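Local coordinates for uncharacterized protein (Bacteroides uniformis, PDB 4JPQ) that is of unknown function but probably binds carbohydrate, at residues D100-F105 / E122-A127. Numbering follows the deposited sequence.
Sequences DRYYNF and ERRPTA. With SO4 (sulfate ion), chain G.
Asn-104 OD1 takes two hydrogen bonds from one guanidinium, with Arg-124 NH2 at 2.6 Å and Arg-124 NH1 at 2.9 Å from Asn-104 OD1. Both nitrogens approach from the same face of the amide, NH1 from well above its plane and NH2 only tilted from it; the amide plane is turned 55° from that of the guanidinium. NH2 also donates almost straight to the backbone, with Arg-124 NH2 3.1 Å from Tyr-102 O and the donor lying above that carbonyl's plane. A bend at chi3 (51°) in the Arg-124 side chain lays the guanidinium flat on the Tyr-102 ring, the planes only 5° apart. The stack is off-centre, with Arg-124 NE 3.2 Å from Tyr-102 CZ near the ring's rim, and it gives a cation-pi contact. Arg-124 NE donates to Gly-118 O, so hydrogen bonds at the edge and the ring beneath together fix the group's rotation. Tyr-102 OH bonds to His-209, and Asn-104 ND2 reaches Gln-116 and Glu-106. Farther along, Arg-101 NH1 lies 3.5 Å from Glu-122 OE2, a salt bridge of charges alone, with the oxygen well out of the guanidinium plane; Ala-119 N hydrogen-bonds the same oxygen. Arg-123 NH1 hydrogen-bonds O1 of a sulfate ion, probably from the crystallisation liquor. The contact ties the loop leading from strand 113-118 to helix 129-134 back onto strand 102-108, which pairs antiparallel with strands 89-95 and 113-118.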
ATOM      1  N   ASP A 100       8.772  -2.872 -17.363  1.00 94.74           N
ATOM      2  CA  ASP A 100       8.022  -4.008 -16.793  1.00 97.31           C
ATOM      3  C   ASP A 100       8.273  -4.303 -15.322  1.00 91.89           C
ATOM      4  O   ASP A 100       7.493  -5.042 -14.718  1.00102.07           O
ATOM      5  CB  ASP A 100       8.225  -5.267 -17.639  1.00104.15           C
ATOM      6  CG  ASP A 100       7.651  -5.124 -19.046  1.00104.46           C
ATOM      7  OD1 ASP A 100       6.880  -4.170 -19.317  1.00 91.71           O
ATOM      8  OD2 ASP A 100       7.962  -5.988 -19.887  1.00106.19           O
ATOM      9  N   ARG A 101       9.336  -3.742 -14.747  1.00 80.05           N
ATOM     10  CA  ARG A 101       9.610  -3.936 -13.333  1.00 77.71           C
ATOM     11  C   ARG A 101       8.609  -3.148 -12.482  1.00 78.56           C
ATOM     12  O   ARG A 101       8.220  -2.021 -12.832  1.00 89.50           O
ATOM     13  CB  ARG A 101      11.020  -3.493 -12.962  1.00 89.76           C
ATOM     14  CG  ARG A 101      12.140  -4.349 -13.522  1.00 93.53           C
ATOM     15  CD  ARG A 101      13.436  -3.893 -12.814  1.00 93.66           C
ATOM     16  NE  ARG A 101      14.713  -4.153 -13.500  1.00 90.15           N
ATOM     17  CZ  ARG A 101      15.553  -5.179 -13.280  1.00 97.59           C
ATOM     18  NH1 ARG A 101      15.297  -6.158 -12.392  1.00 97.19           N
ATOM     19  NH2 ARG A 101      16.687  -5.242 -13.991  1.00 99.22           N
ATOM     20  N   TYR A 102       8.176  -3.767 -11.386  1.00 68.87           N
ATOM     21  CA  TYR A 102       7.251  -3.137 -10.421  1.00 61.49           C
ATOM     22  C   TYR A 102       7.637  -3.563  -9.012  1.00 61.37           C
ATOM     23  O   TYR A 102       8.433  -4.505  -8.832  1.00 62.73           O
ATOM     24  CB  TYR A 102       5.773  -3.496 -10.695  1.00 52.52           C
ATOM     25  CG  TYR A 102       5.402  -4.910 -10.349  1.00 50.26           C
ATOM     26  CD1 TYR A 102       5.686  -5.974 -11.224  1.00 54.76           C
ATOM     27  CD2 TYR A 102       4.786  -5.208  -9.130  1.00 50.70           C
ATOM     28  CE1 TYR A 102       5.362  -7.292 -10.890  1.00 52.13           C
ATOM     29  CE2 TYR A 102       4.470  -6.522  -8.780  1.00 45.98           C
ATOM     30  CZ  TYR A 102       4.748  -7.554  -9.659  1.00 50.68           C
ATOM     31  OH  TYR A 102       4.422  -8.831  -9.304  1.00 48.98           O
ATOM     32  N   TYR A 103       7.038  -2.870  -8.046  1.00 53.23           N
ATOM     33  CA  TYR A 103       7.253  -3.102  -6.631  1.00 52.96           C
ATOM     34  C   TYR A 103       5.930  -3.327  -5.921  1.00 54.56           C
ATOM     35  O   TYR A 103       4.906  -2.806  -6.347  1.00 57.61           O
ATOM     36  CB  TYR A 103       7.901  -1.877  -6.009  1.00 48.69           C
ATOM     37  CG  TYR A 103       9.264  -1.556  -6.548  1.00 55.91           C
ATOM     38  CD1 TYR A 103       9.423  -0.767  -7.690  1.00 57.42           C
ATOM     39  CD2 TYR A 103      10.415  -2.020  -5.899  1.00 61.00           C
ATOM     40  CE1 TYR A 103      10.693  -0.449  -8.173  1.00 65.65           C
ATOM     41  CE2 TYR A 103      11.685  -1.709  -6.371  1.00 67.94           C
ATOM     42  CZ  TYR A 103      11.823  -0.924  -7.505  1.00 69.04           C
ATOM     43  OH  TYR A 103      13.073  -0.610  -7.980  1.00 63.73           O
ATOM     44  N   ASN A 104       5.962  -4.107  -4.847  1.00 50.26           N
ATOM     45  CA  ASN A 104       4.786  -4.324  -3.999  1.00 52.77           C
ATOM     46  C   ASN A 104       5.177  -4.072  -2.544  1.00 51.36           C
ATOM     47  O   ASN A 104       6.122  -4.683  -2.039  1.00 43.63           O
ATOM     48  CB  ASN A 104       4.157  -5.718  -4.173  1.00 55.97           C
ATOM     49  CG  ASN A 104       5.137  -6.847  -3.958  1.00 62.30           C
ATOM     50  OD1 ASN A 104       6.183  -6.860  -4.571  1.00 68.30           O
ATOM     51  ND2 ASN A 104       4.810  -7.791  -3.080  1.00 68.76           N
ATOM     52  N   PHE A 105       4.466  -3.140  -1.910  1.00 49.63           N
ATOM     53  CA  PHE A 105       4.663  -2.771  -0.522  1.00 47.98           C
ATOM     54  C   PHE A 105       3.437  -3.291   0.203  1.00 46.82           C
ATOM     55  O   PHE A 105       2.355  -2.740   0.028  1.00 48.39           O
ATOM     56  CB  PHE A 105       4.757  -1.248  -0.374  1.00 47.48           C
ATOM     57  CG  PHE A 105       5.929  -0.645  -1.080  1.00 43.72           C
ATOM     58  CD1 PHE A 105       5.852  -0.339  -2.431  1.00 41.70           C
ATOM     59  CD2 PHE A 105       7.097  -0.348  -0.391  1.00 42.94           C
ATOM     60  CE1 PHE A 105       6.927   0.236  -3.084  1.00 48.48           C
ATOM     61  CE2 PHE A 105       8.180   0.225  -1.046  1.00 44.62           C
ATOM     62  CZ  PHE A 105       8.095   0.517  -2.389  1.00 42.88           C
ATOM     63  N   GLU A 122      10.131 -13.102 -13.698  1.00 68.39           N
ATOM     64  CA  GLU A 122      11.302 -13.529 -12.924  1.00 68.10           C
ATOM     65  C   GLU A 122      10.952 -13.622 -11.442  1.00 61.69           C
ATOM     66  O   GLU A 122       9.932 -13.061 -11.010  1.00 54.95           O
ATOM     67  CB  GLU A 122      12.458 -12.526 -13.124  1.00 71.70           C
ATOM     68  CG  GLU A 122      12.203 -11.097 -12.589  1.00 68.14           C
ATOM     69  CD  GLU A 122      13.315 -10.108 -12.910  1.00 69.95           C
ATOM     70  OE1 GLU A 122      14.367 -10.526 -13.465  1.00 74.08           O
ATOM     71  OE2 GLU A 122      13.133  -8.896 -12.619  1.00 62.08           O
ATOM     72  N   ARG A 123      11.810 -14.309 -10.677  1.00 66.16           N
ATOM     73  CA  ARG A 123      11.714 -14.337  -9.207  1.00 64.85           C
ATOM     74  C   ARG A 123      11.913 -12.877  -8.811  1.00 64.91           C
ATOM     75  O   ARG A 123      12.891 -12.250  -9.225  1.00 66.84           O
ATOM     76  CB  ARG A 123      12.777 -15.253  -8.547  1.00 72.93           C
ATOM     77  CG  ARG A 123      13.115 -14.931  -7.086  1.00 79.54           C
ATOM     78  CD  ARG A 123      13.825 -16.062  -6.367  1.00 88.06           C
ATOM     79  NE  ARG A 123      12.884 -17.049  -5.800  1.00107.63           N
ATOM     80  CZ  ARG A 123      12.411 -17.089  -4.539  1.00102.05           C
ATOM     81  NH1 ARG A 123      12.773 -16.183  -3.615  1.00104.70           N
ATOM     82  NH2 ARG A 123      11.556 -18.074  -4.187  1.00 73.89           N
ATOM     83  N   ARG A 124      10.941 -12.322  -8.094  1.00 61.48           N
ATOM     84  CA  ARG A 124      10.989 -10.931  -7.670  1.00 58.88           C
ATOM     85  C   ARG A 124      11.578 -10.915  -6.265  1.00 57.15           C
ATOM     86  O   ARG A 124      10.858 -11.203  -5.312  1.00 51.32           O
ATOM     87  CB  ARG A 124       9.592 -10.331  -7.713  1.00 59.37           C
ATOM     88  CG  ARG A 124       9.030 -10.277  -9.129  1.00 58.28           C
ATOM     89  CD  ARG A 124       7.685  -9.587  -9.235  1.00 54.33           C
ATOM     90  NE  ARG A 124       7.680  -8.269  -8.598  1.00 53.40           N
ATOM     91  CZ  ARG A 124       7.247  -7.991  -7.363  1.00 55.27           C
ATOM     92  NH1 ARG A 124       6.751  -8.939  -6.542  1.00 55.94           N
ATOM     93  NH2 ARG A 124       7.321  -6.730  -6.934  1.00 58.88           N
ATOM     94  N   PRO A 125      12.889 -10.584  -6.123  1.00 62.38           N
ATOM     95  CA  PRO A 125      13.465 -10.657  -4.785  1.00 59.98           C
ATOM     96  C   PRO A 125      12.862  -9.709  -3.759  1.00 57.69           C
ATOM     97  O   PRO A 125      12.280  -8.680  -4.088  1.00 49.02           O
ATOM     98  CB  PRO A 125      14.952 -10.341  -5.010  1.00 60.27           C
ATOM     99  CG  PRO A 125      14.983  -9.591  -6.272  1.00 64.43           C
ATOM    100  CD  PRO A 125      13.940 -10.256  -7.104  1.00 65.90           C
ATOM    101  N   THR A 126      13.017 -10.124  -2.514  1.00 60.57           N
ATOM    102  CA  THR A 126      12.551  -9.403  -1.362  1.00 54.75           C
ATOM    103  C   THR A 126      13.604  -8.306  -1.079  1.00 56.27           C
ATOM    104  O   THR A 126      14.775  -8.467  -1.411  1.00 67.17           O
ATOM    105  CB  THR A 126      12.323 -10.409  -0.199  1.00 50.79           C
ATOM    106  OG1 THR A 126      11.252  -9.955   0.611  1.00 57.93           O
ATOM    107  CG2 THR A 126      13.608 -10.705   0.647  1.00 54.25           C
ATOM    108  N   ALA A 127      13.190  -7.202  -0.478  1.00 54.65           N
ATOM    109  CA  ALA A 127      14.108  -6.090  -0.174  1.00 56.29           C
ATOM    110  C   ALA A 127      15.043  -6.368   1.010  1.00 58.68           C
ATOM    111  O   ALA A 127      14.729  -7.178   1.890  1.00 65.22           O
ATOM    112  CB  ALA A 127      13.318  -4.821   0.089  1.00 52.42           C
TER
HETATM  113  S   SO4 G 305      14.707 -13.810  -2.028  1.00122.66           S
HETATM  114  O1  SO4 G 305      14.392 -13.858  -3.482  1.00115.45           O
HETATM  115  O2  SO4 G 305      15.349 -15.092  -1.686  1.00126.26           O
HETATM  116  O3  SO4 G 305      15.619 -12.684  -1.702  1.00 76.77           O
HETATM  117  O4  SO4 G 305      13.491 -13.666  -1.194  1.00 95.41           O